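Local coordinates for protein addiction module toxin RelE (Helicobacter pylori, PDB 4LSY) that probably acts as an RNA-cleaving toxin of a type II toxin-antitoxin pair, a RelE-family protein of the YafQ subfamily that can bind copper, at residues K15-L20 / L82-H87. The protein carries 1 engineered substitution. Numbering follows the deposited sequence.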
# COMPACT_ATOMS: atom_id res chain seq x y z
N LYS A 15 -3.44 1.95 11.91
CA LYS A 15 -4.29 1.01 12.62
C LYS A 15 -4.35 -0.35 11.92
O LYS A 15 -4.26 -1.39 12.58
CB LYS A 15 -5.70 1.56 12.81
CG LYS A 15 -6.59 0.66 13.67
CD LYS A 15 -7.93 1.31 14.00
CE LYS A 15 -7.76 2.51 14.92
NZ LYS A 15 -9.05 2.97 15.54
N ASP A 16 -4.51 -0.33 10.59
CA ASP A 16 -4.49 -1.56 9.79
C ASP A 16 -3.20 -2.31 10.02
O ASP A 16 -3.18 -3.53 10.18
CB ASP A 16 -4.55 -1.26 8.29
CG ASP A 16 -5.88 -0.67 7.86
OD1 ASP A 16 -6.86 -0.84 8.59
OD2 ASP A 16 -5.94 -0.04 6.78
N PHE A 17 -2.10 -1.56 9.98
CA PHE A 17 -0.77 -2.13 10.05
C PHE A 17 -0.56 -2.79 11.40
O PHE A 17 -0.08 -3.91 11.49
CB PHE A 17 0.29 -1.05 9.82
CG PHE A 17 1.71 -1.56 9.86
CD1 PHE A 17 2.11 -2.59 9.03
CD2 PHE A 17 2.64 -1.01 10.72
CE1 PHE A 17 3.42 -3.07 9.07
CE2 PHE A 17 3.94 -1.48 10.77
CZ PHE A 17 4.33 -2.51 9.94
N ASP A 18 -0.93 -2.07 12.46
CA ASP A 18 -0.85 -2.63 13.80
C ASP A 18 -1.69 -3.88 13.97
O ASP A 18 -1.32 -4.79 14.70
CB ASP A 18 -1.22 -1.59 14.85
CG ASP A 18 -0.11 -0.60 15.11
OD1 ASP A 18 1.07 -0.94 14.83
OD2 ASP A 18 -0.41 0.52 15.59
N LYS A 19 -2.84 -3.95 13.30
CA LYS A 19 -3.69 -5.13 13.42
C LYS A 19 -3.04 -6.34 12.73
O LYS A 19 -2.98 -7.45 13.29
CB LYS A 19 -5.09 -4.87 12.86
CG LYS A 19 -5.99 -6.10 12.82
CD LYS A 19 -7.34 -5.78 12.17
CE LYS A 19 -8.29 -6.97 12.23
NZ LYS A 19 -9.70 -6.60 11.88
N LEU A 20 -2.55 -6.12 11.52
CA LEU A 20 -1.81 -7.15 10.80
C LEU A 20 -0.60 -7.67 11.59
O LEU A 20 -0.40 -8.88 11.70
CB LEU A 20 -1.35 -6.61 9.45
CG LEU A 20 -2.29 -6.87 8.28
CD1 LEU A 20 -3.72 -6.94 8.75
CD2 LEU A 20 -2.10 -5.80 7.21
N LEU A 82 -2.63 4.61 2.55
CA LEU A 82 -4.01 4.78 3.01
C LEU A 82 -4.55 3.62 3.81
O LEU A 82 -5.12 3.81 4.89
CB LEU A 82 -4.95 5.02 1.82
CG LEU A 82 -5.02 6.46 1.33
CD1 LEU A 82 -4.06 6.65 0.18
CD2 LEU A 82 -6.45 6.77 0.94
N ARG A 83 -4.42 2.42 3.26
CA ARG A 83 -5.00 1.22 3.86
C ARG A 83 -4.08 0.03 3.63
O ARG A 83 -3.36 -0.03 2.63
CB ARG A 83 -6.37 0.89 3.22
CG ARG A 83 -7.48 1.94 3.39
CD ARG A 83 -7.83 2.26 4.85
NE ARG A 83 -8.13 1.10 5.68
CZ ARG A 83 -9.33 0.54 5.80
NH1 ARG A 83 -10.36 1.02 5.12
NH2 ARG A 83 -9.50 -0.51 6.60
N LEU A 84 -4.12 -0.91 4.57
CA LEU A 84 -3.41 -2.17 4.43
C LEU A 84 -4.33 -3.31 4.89
O LEU A 84 -4.74 -3.35 6.05
CB LEU A 84 -2.14 -2.15 5.27
CG LEU A 84 -1.12 -3.27 5.05
CD1 LEU A 84 -0.53 -3.25 3.64
CD2 LEU A 84 -0.01 -3.23 6.11
N GLY A 85 -4.67 -4.23 3.99
CA GLY A 85 -5.47 -5.37 4.40
C GLY A 85 -6.11 -6.06 3.22
O GLY A 85 -5.88 -5.68 2.07
N SER A 86 -6.90 -7.09 3.50
CA SER A 86 -7.58 -7.82 2.44
C SER A 86 -8.52 -6.90 1.67
O SER A 86 -9.23 -6.08 2.26
CB SER A 86 -8.36 -9.01 3.02
OG SER A 86 -7.49 -9.99 3.57
N HIS A 87 -8.53 -7.04 0.35
CA HIS A 87 -9.41 -6.24 -0.49
C HIS A 87 -10.87 -6.26 0.00
O HIS A 87 -11.49 -5.22 0.14
CB HIS A 87 -9.34 -6.72 -1.95
CG HIS A 87 -9.90 -5.73 -2.92
ND1 HIS A 87 -9.31 -4.72 -3.60
CD2 HIS A 87 -11.23 -5.70 -3.27
CE1 HIS A 87 -10.29 -4.11 -4.35
NE2 HIS A 87 -11.44 -4.72 -4.13
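D16 of helix 11-22 reaches across to strand 78-85 and grips it through both the backbone of L84 and the side chain of R83. Its CB, aimed at the strand, sits 3.1 Å from the carbonyl O of L84. CG lies beside the backbone N of D16 (chi1 -67°), which carries the carboxylate up to the strand, at the edge of the R83 guanidinium. At the tip, OD2 accepts two bonds. One comes from R83 NE, 2.7 Å from D16 OD2, nearly straight; it uses the syn lone pair, and the oxygen lies almost in the guanidinium plane. The other comes from L84 N, 3.0 Å from D16 OD2, on the anti side and tilted out of the carboxylate plane. OD1 adds a weak, long bond from R83 NH2, with the two flat groups turned 33° apart. R83 reaches this salt bridge by folding back, its chain bent at chi2 and chi3. Two bonds on OD2 and the weak one on OD1 probably hold the carboxylate in its rotation, and the nearby guanidinium should favour its charged form.

Next to the salt bridge, one helical turn on, the contact turns apolar. L20 lays CD2 tightly on L84, 3.5 Å from L84 CG, while L84 CD2 touches the edge of the F17 ring at CD1, 3.7 Å away, the two side chains pointing the same way. L30 of helix 28-38 and V68 and L70 of strand 68-75 also pack on L84. L82 and R83 both pair through their backbones with V71 of strand 68-75, a classic beta bulge. The axes of segments 15-20 and 82-85 run nearly parallel, 17° apart and 7.3 Å from each other at closest approach: a helix laid on the mixed sheet of a RelE-family toxin, on the strand that leads to H87, a copper ligand and predicted proton donor.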